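Local coordinates for peptidase M42 (Thaumarchaeota archaeon SCGC AB-539-E09, PDB 5DS0), which probably cleaves amino acids from the N-termini of peptides as a metal-dependent TET aminopeptidase of the M42 family, here with cobalt(II) bound, at residues I61-H66 / E345-L350; S75-S78 / Y82-F85; L188-R193 / N338-V343. All blocks are in the same frame, centred on the assembly; numbering follows the deposited sequence.

Contact 1: I61-H66 / E345-L350. With CO (cobalt (II) ion), chain T.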
ATOM      1  N   ILE C  61     -19.605 -21.212  50.741  1.00 42.59           N
ATOM      2  CA  ILE C  61     -19.225 -21.554  49.372  1.00 42.05           C
ATOM      3  C   ILE C  61     -20.132 -20.802  48.407  1.00 41.65           C
ATOM      4  O   ILE C  61     -21.346 -20.956  48.451  1.00 41.06           O
ATOM      5  CB  ILE C  61     -19.420 -23.053  49.031  1.00 41.69           C
ATOM      6  CG1 ILE C  61     -19.001 -23.980  50.169  1.00 42.46           C
ATOM      7  CG2 ILE C  61     -18.654 -23.405  47.779  1.00 41.26           C
ATOM      8  CD1 ILE C  61     -17.573 -23.840  50.602  1.00 42.92           C
ATOM      9  N   LEU C  62     -19.544 -20.015  47.522  1.00 41.83           N
ATOM     10  CA  LEU C  62     -20.312 -19.343  46.486  1.00 41.20           C
ATOM     11  C   LEU C  62     -20.111 -20.061  45.160  1.00 41.09           C
ATOM     12  O   LEU C  62     -18.977 -20.157  44.683  1.00 41.31           O
ATOM     13  CB  LEU C  62     -19.883 -17.881  46.366  1.00 41.01           C
ATOM     14  CG  LEU C  62     -20.497 -17.073  45.221  1.00 40.35           C
ATOM     15  CD1 LEU C  62     -22.008 -17.183  45.192  1.00 40.51           C
ATOM     16  CD2 LEU C  62     -20.094 -15.616  45.329  1.00 40.87           C
HETATM   17  N   MSE C  63     -21.196 -20.568  44.584  1.00 48.43           N
HETATM   18  CA  MSE C  63     -21.182 -21.047  43.218  1.00 48.77           C
HETATM   19  C   MSE C  63     -21.923 -20.067  42.376  1.00 47.41           C
HETATM   20  O   MSE C  63     -23.023 -19.660  42.727  1.00 49.60           O
HETATM   21  CB  MSE C  63     -21.908 -22.353  43.070  1.00 51.54           C
HETATM   22  CG  MSE C  63     -21.174 -23.501  43.733  1.00 55.94           C
HETATM   23 SE   MSE C  63     -21.931 -25.166  42.992  0.85 62.33          SE
HETATM   24  CE  MSE C  63     -23.641 -25.209  43.969  1.00 62.45           C
ATOM     25  N   ALA C  64     -21.356 -19.682  41.243  1.00 45.12           N
ATOM     26  CA  ALA C  64     -21.974 -18.665  40.412  1.00 44.26           C
ATOM     27  C   ALA C  64     -21.977 -19.056  38.953  1.00 42.75           C
ATOM     28  O   ALA C  64     -20.970 -19.541  38.440  1.00 43.13           O
ATOM     29  CB  ALA C  64     -21.249 -17.347  40.582  1.00 45.06           C
ATOM     30  N   GLY C  65     -23.116 -18.851  38.297  1.00 41.53           N
ATOM     31  CA  GLY C  65     -23.224 -18.971  36.839  1.00 40.42           C
ATOM     32  C   GLY C  65     -24.130 -17.879  36.317  1.00 39.88           C
ATOM     33  O   GLY C  65     -25.233 -17.712  36.816  1.00 41.11           O
ATOM     34  N   HIS C  66     -23.671 -17.105  35.345  1.00 38.80           N
ATOM     35  CA  HIS C  66     -24.447 -15.945  34.914  1.00 38.36           C
ATOM     36  C   HIS C  66     -25.569 -16.346  33.970  1.00 37.73           C
ATOM     37  O   HIS C  66     -25.373 -17.164  33.077  1.00 37.19           O
ATOM     38  CB  HIS C  66     -23.554 -14.836  34.315  1.00 38.24           C
ATOM     39  CG  HIS C  66     -22.898 -15.186  33.015  1.00 37.33           C
ATOM     40  ND1 HIS C  66     -23.493 -14.956  31.794  1.00 36.84           N
ATOM     41  CD2 HIS C  66     -21.672 -15.694  32.744  1.00 37.21           C
ATOM     42  CE1 HIS C  66     -22.673 -15.330  30.826  1.00 36.58           C
ATOM     43  NE2 HIS C  66     -21.564 -15.788  31.376  1.00 36.85           N
ATOM     44  N   GLU C 345     -18.916 -33.407  44.837  1.00 38.11           N
ATOM     45  CA  GLU C 345     -17.769 -33.965  45.547  1.00 38.63           C
ATOM     46  C   GLU C 345     -16.951 -32.877  46.221  1.00 37.63           C
ATOM     47  O   GLU C 345     -16.430 -33.072  47.310  1.00 38.07           O
ATOM     48  CB  GLU C 345     -16.865 -34.757  44.604  1.00 39.39           C
ATOM     49  CG  GLU C 345     -17.494 -35.985  43.971  1.00 40.96           C
ATOM     50  CD  GLU C 345     -18.236 -36.851  44.965  1.00 42.81           C
ATOM     51  OE1 GLU C 345     -17.601 -37.385  45.904  1.00 44.35           O
ATOM     52  OE2 GLU C 345     -19.451 -37.027  44.784  1.00 43.59           O
ATOM     53  N   LEU C 346     -16.800 -31.743  45.558  1.00 37.37           N
ATOM     54  CA  LEU C 346     -16.031 -30.637  46.125  1.00 37.43           C
ATOM     55  C   LEU C 346     -16.721 -30.114  47.365  1.00 37.49           C
ATOM     56  O   LEU C 346     -16.103 -29.991  48.418  1.00 38.35           O
ATOM     57  CB  LEU C 346     -15.883 -29.502  45.121  1.00 36.93           C
ATOM     58  CG  LEU C 346     -15.062 -29.824  43.878  1.00 37.63           C
ATOM     59  CD1 LEU C 346     -15.182 -28.680  42.895  1.00 37.48           C
ATOM     60  CD2 LEU C 346     -13.607 -30.065  44.222  1.00 38.43           C
ATOM     61  N   ILE C 347     -18.006 -29.834  47.237  1.00 36.98           N
ATOM     62  CA  ILE C 347     -18.777 -29.297  48.344  1.00 37.86           C
ATOM     63  C   ILE C 347     -18.773 -30.233  49.559  1.00 38.83           C
ATOM     64  O   ILE C 347     -18.690 -29.774  50.692  1.00 39.35           O
ATOM     65  CB  ILE C 347     -20.219 -28.988  47.885  1.00 38.06           C
ATOM     66  CG1 ILE C 347     -20.205 -27.792  46.943  1.00 37.37           C
ATOM     67  CG2 ILE C 347     -21.138 -28.690  49.062  1.00 38.96           C
ATOM     68  CD1 ILE C 347     -21.442 -27.687  46.098  1.00 37.61           C
ATOM     69  N   LYS C 348     -18.890 -31.536  49.319  1.00 39.89           N
ATOM     70  CA  LYS C 348     -18.797 -32.519  50.391  1.00 41.11           C
ATOM     71  C   LYS C 348     -17.544 -32.340  51.235  1.00 41.03           C
ATOM     72  O   LYS C 348     -17.605 -32.464  52.453  1.00 40.70           O
ATOM     73  CB  LYS C 348     -18.830 -33.938  49.829  1.00 42.89           C
ATOM     74  CG  LYS C 348     -20.239 -34.456  49.564  1.00 44.90           C
ATOM     75  CD  LYS C 348     -20.308 -35.768  48.782  1.00 46.63           C
ATOM     76  CE  LYS C 348     -19.832 -36.940  49.603  1.00 48.20           C
ATOM     77  NZ  LYS C 348     -19.455 -38.062  48.704  1.00 50.42           N
ATOM     78  N   ARG C 349     -16.422 -32.007  50.592  1.00 41.46           N
ATOM     79  CA  ARG C 349     -15.117 -31.973  51.254  1.00 42.57           C
ATOM     80  C   ARG C 349     -14.614 -30.589  51.672  1.00 42.11           C
ATOM     81  O   ARG C 349     -13.543 -30.468  52.274  1.00 41.93           O
ATOM     82  CB  ARG C 349     -14.076 -32.617  50.350  1.00 44.27           C
ATOM     83  CG  ARG C 349     -14.247 -34.112  50.171  1.00 47.27           C
ATOM     84  CD  ARG C 349     -13.386 -34.614  49.013  1.00 50.02           C
ATOM     85  NE  ARG C 349     -13.549 -36.043  48.764  1.00 54.15           N
ATOM     86  CZ  ARG C 349     -14.628 -36.610  48.221  1.00 56.59           C
ATOM     87  NH1 ARG C 349     -15.686 -35.883  47.852  1.00 56.50           N
ATOM     88  NH2 ARG C 349     -14.657 -37.926  48.057  1.00 58.98           N
ATOM     89  N   LEU C 350     -15.367 -29.543  51.364  1.00 43.15           N
ATOM     90  CA  LEU C 350     -14.922 -28.176  51.684  1.00 44.07           C
ATOM     91  C   LEU C 350     -15.345 -27.761  53.093  1.00 45.79           C
ATOM     92  O   LEU C 350     -16.257 -26.956  53.263  1.00 43.72           O
ATOM     93  CB  LEU C 350     -15.440 -27.168  50.644  1.00 42.49           C
ATOM     94  CG  LEU C 350     -14.738 -27.156  49.281  1.00 41.83           C
ATOM     95  CD1 LEU C 350     -15.539 -26.341  48.285  1.00 41.72           C
ATOM     96  CD2 LEU C 350     -13.322 -26.603  49.375  1.00 42.22           C
TER
HETATM   97 CO    CO T 401     -19.834 -16.299  30.320  1.00 22.75          CO

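Contact 2: S75-S78 / Y82-F85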
ATOM      1  N   SER C  75     -31.486   0.927  19.227  1.00 36.30           N
ATOM      2  CA  SER C  75     -30.861   2.251  19.327  1.00 37.87           C
ATOM      3  C   SER C  75     -31.601   3.333  18.538  1.00 38.88           C
ATOM      4  O   SER C  75     -31.399   4.507  18.791  1.00 39.05           O
ATOM      5  CB  SER C  75     -29.383   2.189  18.914  1.00 37.82           C
ATOM      6  OG  SER C  75     -29.220   1.966  17.528  1.00 37.84           O
ATOM      7  N   SER C  76     -32.456   2.935  17.588  1.00 39.79           N
ATOM      8  CA  SER C  76     -33.305   3.880  16.849  1.00 40.17           C
ATOM      9  C   SER C  76     -34.264   3.171  15.917  1.00 40.38           C
ATOM     10  O   SER C  76     -34.094   1.989  15.624  1.00 39.12           O
ATOM     11  CB  SER C  76     -32.460   4.835  16.013  1.00 40.72           C
ATOM     12  OG  SER C  76     -32.164   4.290  14.736  1.00 40.37           O
ATOM     13  N   ILE C  77     -35.283   3.903  15.478  1.00 42.32           N
ATOM     14  CA  ILE C  77     -36.146   3.473  14.386  1.00 43.85           C
ATOM     15  C   ILE C  77     -35.901   4.418  13.221  1.00 45.52           C
ATOM     16  O   ILE C  77     -36.114   5.609  13.344  1.00 45.46           O
ATOM     17  CB  ILE C  77     -37.649   3.526  14.738  1.00 44.02           C
ATOM     18  CG1 ILE C  77     -37.981   2.574  15.878  1.00 44.87           C
ATOM     19  CG2 ILE C  77     -38.506   3.149  13.543  1.00 43.39           C
ATOM     20  CD1 ILE C  77     -37.949   3.250  17.229  1.00 46.47           C
ATOM     21  N   SER C  78     -35.475   3.874  12.082  1.00 48.31           N
ATOM     22  CA  SER C  78     -35.243   4.684  10.889  1.00 49.45           C
ATOM     23  C   SER C  78     -36.573   5.051  10.254  1.00 51.55           C
ATOM     24  O   SER C  78     -37.593   4.399  10.487  1.00 48.62           O
ATOM     25  CB  SER C  78     -34.376   3.935   9.883  1.00 48.76           C
ATOM     26  OG  SER C  78     -35.155   3.018   9.133  1.00 48.98           O
ATOM     27  N   TYR C  82     -36.853   0.368   9.919  1.00 49.38           N
ATOM     28  CA  TYR C  82     -35.790  -0.545  10.287  1.00 49.35           C
ATOM     29  C   TYR C  82     -35.284  -0.106  11.634  1.00 46.13           C
ATOM     30  O   TYR C  82     -35.398   1.055  11.991  1.00 45.47           O
ATOM     31  CB  TYR C  82     -34.671  -0.502   9.249  1.00 51.33           C
ATOM     32  CG  TYR C  82     -35.048  -1.225   7.980  1.00 57.26           C
ATOM     33  CD1 TYR C  82     -35.859  -0.627   7.019  1.00 59.48           C
ATOM     34  CD2 TYR C  82     -34.612  -2.536   7.745  1.00 62.13           C
ATOM     35  CE1 TYR C  82     -36.214  -1.305   5.860  1.00 62.12           C
ATOM     36  CE2 TYR C  82     -34.951  -3.221   6.583  1.00 62.79           C
ATOM     37  CZ  TYR C  82     -35.754  -2.604   5.645  1.00 64.46           C
ATOM     38  OH  TYR C  82     -36.079  -3.301   4.500  1.00 67.07           O
ATOM     39  N   LEU C  83     -34.719  -1.037  12.380  1.00 43.18           N
ATOM     40  CA  LEU C  83     -34.177  -0.713  13.675  1.00 41.72           C
ATOM     41  C   LEU C  83     -32.672  -0.715  13.586  1.00 39.98           C
ATOM     42  O   LEU C  83     -32.114  -1.585  12.959  1.00 39.51           O
ATOM     43  CB  LEU C  83     -34.608  -1.757  14.696  1.00 41.70           C
ATOM     44  CG  LEU C  83     -36.080  -2.169  14.644  1.00 41.84           C
ATOM     45  CD1 LEU C  83     -36.389  -3.211  15.705  1.00 41.41           C
ATOM     46  CD2 LEU C  83     -37.025  -0.989  14.794  1.00 42.89           C
ATOM     47  N   THR C  84     -32.020   0.244  14.224  1.00 38.77           N
ATOM     48  CA  THR C  84     -30.587   0.141  14.483  1.00 37.77           C
ATOM     49  C   THR C  84     -30.449  -0.424  15.886  1.00 36.49           C
ATOM     50  O   THR C  84     -31.383  -0.365  16.677  1.00 36.07           O
ATOM     51  CB  THR C  84     -29.881   1.500  14.418  1.00 38.27           C
ATOM     52  OG1 THR C  84     -30.473   2.393  15.374  1.00 39.18           O
ATOM     53  CG2 THR C  84     -30.013   2.093  13.028  1.00 38.32           C
ATOM     54  N   PHE C  85     -29.288  -0.982  16.198  1.00 35.29           N
ATOM     55  CA  PHE C  85     -29.098  -1.610  17.500  1.00 34.01           C
ATOM     56  C   PHE C  85     -27.674  -1.441  18.011  1.00 33.49           C
ATOM     57  O   PHE C  85     -26.754  -1.315  17.223  1.00 33.13           O
ATOM     58  CB  PHE C  85     -29.435  -3.101  17.410  1.00 33.17           C
ATOM     59  CG  PHE C  85     -28.582  -3.859  16.434  1.00 32.68           C
ATOM     60  CD1 PHE C  85     -27.356  -4.387  16.821  1.00 33.04           C
ATOM     61  CD2 PHE C  85     -28.993  -4.040  15.144  1.00 32.61           C
ATOM     62  CE1 PHE C  85     -26.560  -5.072  15.922  1.00 32.94           C
ATOM     63  CE2 PHE C  85     -28.210  -4.730  14.236  1.00 32.74           C
ATOM     64  CZ  PHE C  85     -26.989  -5.247  14.621  1.00 32.78           C
TER

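Contact 3: L188-R193 / N338-V343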
ATOM      1  N   LEU C 188     -25.255 -25.613  38.894  1.00 35.55           N
ATOM      2  CA  LEU C 188     -25.312 -25.298  40.314  1.00 37.08           C
ATOM      3  C   LEU C 188     -26.693 -25.571  40.898  1.00 38.10           C
ATOM      4  O   LEU C 188     -26.813 -26.035  42.032  1.00 38.12           O
ATOM      5  CB  LEU C 188     -24.871 -23.863  40.594  1.00 37.47           C
ATOM      6  CG  LEU C 188     -25.687 -22.695  40.040  1.00 37.93           C
ATOM      7  CD1 LEU C 188     -26.762 -22.203  41.002  1.00 38.35           C
ATOM      8  CD2 LEU C 188     -24.743 -21.548  39.705  1.00 38.29           C
HETATM    9  N   MSE C 189     -27.730 -25.307  40.119  1.00 39.36           N
HETATM   10  CA  MSE C 189     -29.093 -25.629  40.540  1.00 41.16           C
HETATM   11  C   MSE C 189     -29.301 -27.115  40.692  1.00 41.39           C
HETATM   12  O   MSE C 189     -29.936 -27.556  41.642  1.00 42.72           O
HETATM   13  CB  MSE C 189     -30.088 -25.082  39.527  1.00 42.06           C
HETATM   14  CG  MSE C 189     -30.254 -23.590  39.750  1.00 42.80           C
HETATM   15 SE   MSE C 189     -31.723 -22.923  38.631  0.81 45.35          SE
HETATM   16  CE  MSE C 189     -30.877 -22.991  36.854  1.00 44.31           C
ATOM     17  N   GLU C 190     -28.790 -27.899  39.753  1.00 40.97           N
ATOM     18  CA  GLU C 190     -28.933 -29.347  39.822  1.00 41.62           C
ATOM     19  C   GLU C 190     -28.124 -29.921  40.961  1.00 42.52           C
ATOM     20  O   GLU C 190     -28.522 -30.913  41.564  1.00 43.37           O
ATOM     21  CB  GLU C 190     -28.515 -30.007  38.508  1.00 41.57           C
ATOM     22  CG  GLU C 190     -29.551 -29.857  37.403  1.00 42.74           C
ATOM     23  CD  GLU C 190     -30.846 -30.573  37.725  1.00 44.13           C
ATOM     24  OE1 GLU C 190     -30.884 -31.811  37.565  1.00 46.49           O
ATOM     25  OE2 GLU C 190     -31.799 -29.907  38.184  1.00 43.56           O
ATOM     26  N   ALA C 191     -26.979 -29.315  41.246  1.00 42.84           N
ATOM     27  CA  ALA C 191     -26.155 -29.758  42.354  1.00 44.04           C
ATOM     28  C   ALA C 191     -26.919 -29.587  43.659  1.00 45.50           C
ATOM     29  O   ALA C 191     -27.019 -30.514  44.447  1.00 48.52           O
ATOM     30  CB  ALA C 191     -24.856 -28.977  42.398  1.00 43.88           C
ATOM     31  N   ILE C 192     -27.460 -28.401  43.881  1.00 45.51           N
ATOM     32  CA  ILE C 192     -28.214 -28.132  45.091  1.00 46.30           C
ATOM     33  C   ILE C 192     -29.430 -29.043  45.180  1.00 48.26           C
ATOM     34  O   ILE C 192     -29.730 -29.573  46.250  1.00 50.53           O
ATOM     35  CB  ILE C 192     -28.624 -26.650  45.173  1.00 45.97           C
ATOM     36  CG1 ILE C 192     -27.394 -25.801  45.496  1.00 45.73           C
ATOM     37  CG2 ILE C 192     -29.673 -26.426  46.246  1.00 46.56           C
ATOM     38  CD1 ILE C 192     -27.558 -24.334  45.176  1.00 45.83           C
ATOM     39  N   ARG C 193     -30.126 -29.237  44.067  1.00 48.92           N
ATOM     40  CA  ARG C 193     -31.306 -30.094  44.072  1.00 49.65           C
ATOM     41  C   ARG C 193     -30.947 -31.487  44.506  1.00 49.67           C
ATOM     42  O   ARG C 193     -31.587 -32.046  45.390  1.00 51.77           O
ATOM     43  CB  ARG C 193     -31.956 -30.159  42.695  1.00 50.41           C
ATOM     44  CG  ARG C 193     -33.181 -31.065  42.663  1.00 51.08           C
ATOM     45  CD  ARG C 193     -33.827 -31.132  41.294  1.00 52.78           C
ATOM     46  NE  ARG C 193     -33.021 -31.842  40.304  1.00 56.82           N
ATOM     47  CZ  ARG C 193     -32.880 -33.163  40.204  1.00 59.80           C
ATOM     48  NH1 ARG C 193     -33.485 -33.986  41.047  1.00 60.37           N
ATOM     49  NH2 ARG C 193     -32.089 -33.649  39.247  1.00 61.27           N
ATOM     50  N   ASN C 338     -20.959 -34.641  34.471  1.00 37.97           N
ATOM     51  CA  ASN C 338     -19.723 -34.754  35.226  1.00 37.83           C
ATOM     52  C   ASN C 338     -19.387 -33.492  35.992  1.00 37.21           C
ATOM     53  O   ASN C 338     -18.780 -33.562  37.060  1.00 37.58           O
ATOM     54  CB  ASN C 338     -18.559 -35.136  34.312  1.00 37.65           C
ATOM     55  CG  ASN C 338     -18.466 -36.627  34.082  1.00 38.73           C
ATOM     56  OD1 ASN C 338     -18.824 -37.426  34.947  1.00 39.69           O
ATOM     57  ND2 ASN C 338     -17.944 -37.010  32.933  1.00 39.38           N
ATOM     58  N   ALA C 339     -19.741 -32.339  35.445  1.00 36.30           N
ATOM     59  CA  ALA C 339     -19.535 -31.092  36.170  1.00 35.85           C
ATOM     60  C   ALA C 339     -20.397 -31.066  37.413  1.00 36.15           C
ATOM     61  O   ALA C 339     -19.961 -30.626  38.470  1.00 35.38           O
ATOM     62  CB  ALA C 339     -19.854 -29.904  35.285  1.00 36.21           C
ATOM     63  N   ILE C 340     -21.625 -31.563  37.290  1.00 37.46           N
ATOM     64  CA  ILE C 340     -22.516 -31.651  38.440  1.00 38.35           C
ATOM     65  C   ILE C 340     -21.924 -32.602  39.486  1.00 40.18           C
ATOM     66  O   ILE C 340     -21.837 -32.256  40.664  1.00 39.81           O
ATOM     67  CB  ILE C 340     -23.931 -32.110  38.060  1.00 38.56           C
ATOM     68  CG1 ILE C 340     -24.626 -31.050  37.220  1.00 37.77           C
ATOM     69  CG2 ILE C 340     -24.730 -32.371  39.326  1.00 39.52           C
ATOM     70  CD1 ILE C 340     -25.866 -31.571  36.531  1.00 38.64           C
ATOM     71  N   ARG C 341     -21.502 -33.790  39.053  1.00 42.29           N
ATOM     72  CA  ARG C 341     -20.861 -34.742  39.959  1.00 42.98           C
ATOM     73  C   ARG C 341     -19.675 -34.097  40.671  1.00 41.98           C
ATOM     74  O   ARG C 341     -19.538 -34.203  41.886  1.00 43.15           O
ATOM     75  CB  ARG C 341     -20.378 -35.971  39.210  1.00 45.29           C
ATOM     76  CG  ARG C 341     -21.469 -36.934  38.811  1.00 48.41           C
ATOM     77  CD  ARG C 341     -20.879 -38.151  38.118  1.00 52.15           C
ATOM     78  NE  ARG C 341     -21.816 -38.759  37.159  1.00 58.67           N
ATOM     79  CZ  ARG C 341     -22.557 -39.861  37.373  1.00 62.94           C
ATOM     80  NH1 ARG C 341     -23.349 -40.328  36.402  1.00 62.41           N
ATOM     81  NH2 ARG C 341     -22.564 -40.475  38.563  1.00 66.47           N
ATOM     82  N   LEU C 342     -18.830 -33.423  39.909  1.00 40.54           N
ATOM     83  CA  LEU C 342     -17.621 -32.843  40.460  1.00 40.74           C
ATOM     84  C   LEU C 342     -17.910 -31.795  41.539  1.00 41.03           C
ATOM     85  O   LEU C 342     -17.274 -31.817  42.593  1.00 42.88           O
ATOM     86  CB  LEU C 342     -16.781 -32.211  39.348  1.00 39.64           C
ATOM     87  CG  LEU C 342     -15.502 -31.510  39.800  1.00 39.18           C
ATOM     88  CD1 LEU C 342     -14.571 -32.473  40.517  1.00 39.08           C
ATOM     89  CD2 LEU C 342     -14.802 -30.870  38.611  1.00 39.27           C
ATOM     90  N   VAL C 343     -18.853 -30.894  41.268  1.00 39.97           N
ATOM     91  CA  VAL C 343     -19.159 -29.808  42.211  1.00 39.63           C
ATOM     92  C   VAL C 343     -19.685 -30.393  43.527  1.00 39.75           C
ATOM     93  O   VAL C 343     -19.319 -29.920  44.598  1.00 41.05           O
ATOM     94  CB  VAL C 343     -20.129 -28.679  41.683  1.00 40.22           C
ATOM     95  CG1 VAL C 343     -19.412 -27.710  40.751  1.00 40.06           C
ATOM     96  CG2 VAL C 343     -21.358 -29.221  40.987  1.00 41.04           C
TER

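Contact 1: I61-H66 / E345-L350
Met63 and Ile61 meet Ile347 and Leu350 where a helix packs on the mixed beta sheet of an alpha/beta peptidase fold. Segment 61-66 belongs to a sheet strand that runs parallel to both its neighbours, 205-211 and 232-240. Segment 345-350 is the last turn of helix 333-349 and the start of the loop after it. The contact is apolar and buried, with no hydrogen bond between the segments.

Met63, built as selenomethionine, carries the side of the contact nearer His66. Its CB points from the strand toward the helix, but CB and CG make no close contact with the helix segment. SE is the first atom to touch, 4.0 Å from Ile347 CD1. A bend at chi3 (-76°) then turns the terminal methyl, and CE ends 3.9 Å from Ile347 CD1. The two side chains cross at about a right angle. Thus one isoleucine methyl meets both the selenium and the methyl group. Leu188 and Ile192 of helix 179-197 also touch Met63.

The other pair is made by Ile61 through CD1, which lies 4.0 Å from Leu350 CB. Leu350 CD1 touches the same methyl, so the leucine meets it with the root and one branch of its side chain.

The helix end has its own polar ties. Arg349 NH1 bonds to Glu345 O at 3.0 Å. The same nitrogen forms a salt bridge with Glu345 OE1 at 3.1 Å, approaching from above the carboxylate plane. Lys348 NZ adds a weak bond to OE1. Asn204 ND2 bonds to the carbonyls of Ile347 and Leu350.

Toward its far end the strand brings His66 to the metal site shared with Asp180, Glu214 and Glu237. His66 NE2 binds the cobalt ion at 2.1 Å.

Contact 2: S75-S78 / Y82-F85
Thr84 pairs with two residues, Ser75 and Ser76, which makes a classic beta bulge in the hairpin of strands 71-77 and 82-88. The two segments run antiparallel, with 170° between their directions.

Backbone hydrogen bonds hold them together. Ser75 N donates to Thr84 O at 2.9 Å. Thr84 N returns a bond to Ser76 O at 3.1 Å. In both, the donor lies above the carbonyl plane. Nearer the turn, Ser78 N reaches Tyr82 O at 2.8 Å, nearly in line with the C=O bond.

Hydroxyl groups form a second set. Thr84 OG1 lies between the two serines of the bulge, 2.5 Å from Ser75 OG and 2.6 Å from Ser76 OG. Either partner could donate in each bond. Thr84 OG1 sits between its own backbone N and carbonyl carbon (chi1 58°), which turns it to the serine strand. Tyr82 N donates to Ser78 OG at 3.2 Å. Ser78 OG also bonds to Glu80 OE1, so this hydroxyl joins Glu80 in the turn to the backbone of Tyr82.

Weaker contacts complete the pairing. Leu83 CA makes a CA-H...O contact with Ser76 O at 3.3 Å, and Ile77 CA makes another with Tyr82 O. Ile77 and Leu83 form a non-hydrogen-bonded pair. The two side chains run alongside each other on one face of the sheet, with Ile77 CG1 3.8 Å from Leu83 CD2.

His250 of a second subunit packs on Ser76 and Thr84, and Arg322 of a third packs on Tyr82, consistent with the role of this barrel domain in the assembly of M42 aminopeptidases. Within the chain, Ile77 lies against helix 145-150, and strand 137-139 flanks Tyr82, Leu83 and Phe85 as the next strand of the barrel.

Contact 3: L188-R193 / N338-V343
Ile340 is the centre of this helix pair and meets both Glu190 and Ala191. The segments come from helices 179-197 and 333-349. The axes of the two segments approach to 9.1 Å and cross at -54°. No hydrogen bond joins them.

Ile340 uses two branches. CG1 is anti to the carbonyl carbon (chi1 -67°), and CD1 at its end lies 3.7 Å from Glu190 CB. CG2 turns to the backbone of the other helix, 4.2 Å from Ala191 CA.

Ala191 marks the close point, where its CA lies 5.7 Å from Ile340 CA. Its methyl CB touches Val343 CG2 at 3.8 Å, one helix turn after Ile340.

Glu190 gives the contact only its aliphatic part. The chain bends at chi2 and takes the carboxylate away from Ile340. Arg193 grips that carboxylate side-on in a salt bridge: NH2 reaches Glu190 OE1 at 2.8 Å, and NE reaches Glu190 OE2 at 3.1 Å. Both bonds lie in or near the guanidinium plane, but meet the syn side of the oxygens about 30° or more out of the carboxylate plane. With an alanine here, CB would still face Ile340, but Arg193 NE and NH2 would probably be left without their carboxylate mate.

Ser6 of helix 2-15 also bonds to Glu190 OE1, and Tyr33 of helix 24-34 to OE2. Met189 packs on the same two helices, while Ala191 meets helix 333-349.

Contacts 1 and 3 belong to one core, with centres about 9 Å apart. Both use helix 333-349, and contact 3 is nested within the chain loop that contact 1 closes. They touch directly: Leu188 CD2 of helix 179-197 lies 3.4 Å from Gly65 N, next to the metal ligand His66. The same helix also carries Asp180, which binds both cobalt ions. Contact 2 stands apart in the barrel, on the opposite side of the chain's centre. Its centre is about 43 Å from that of contact 1 and about 42 Å from that of contact 3. Strand 71-77 nevertheless follows strand 60-66 directly, so the chain passes from the metal site into the barrel.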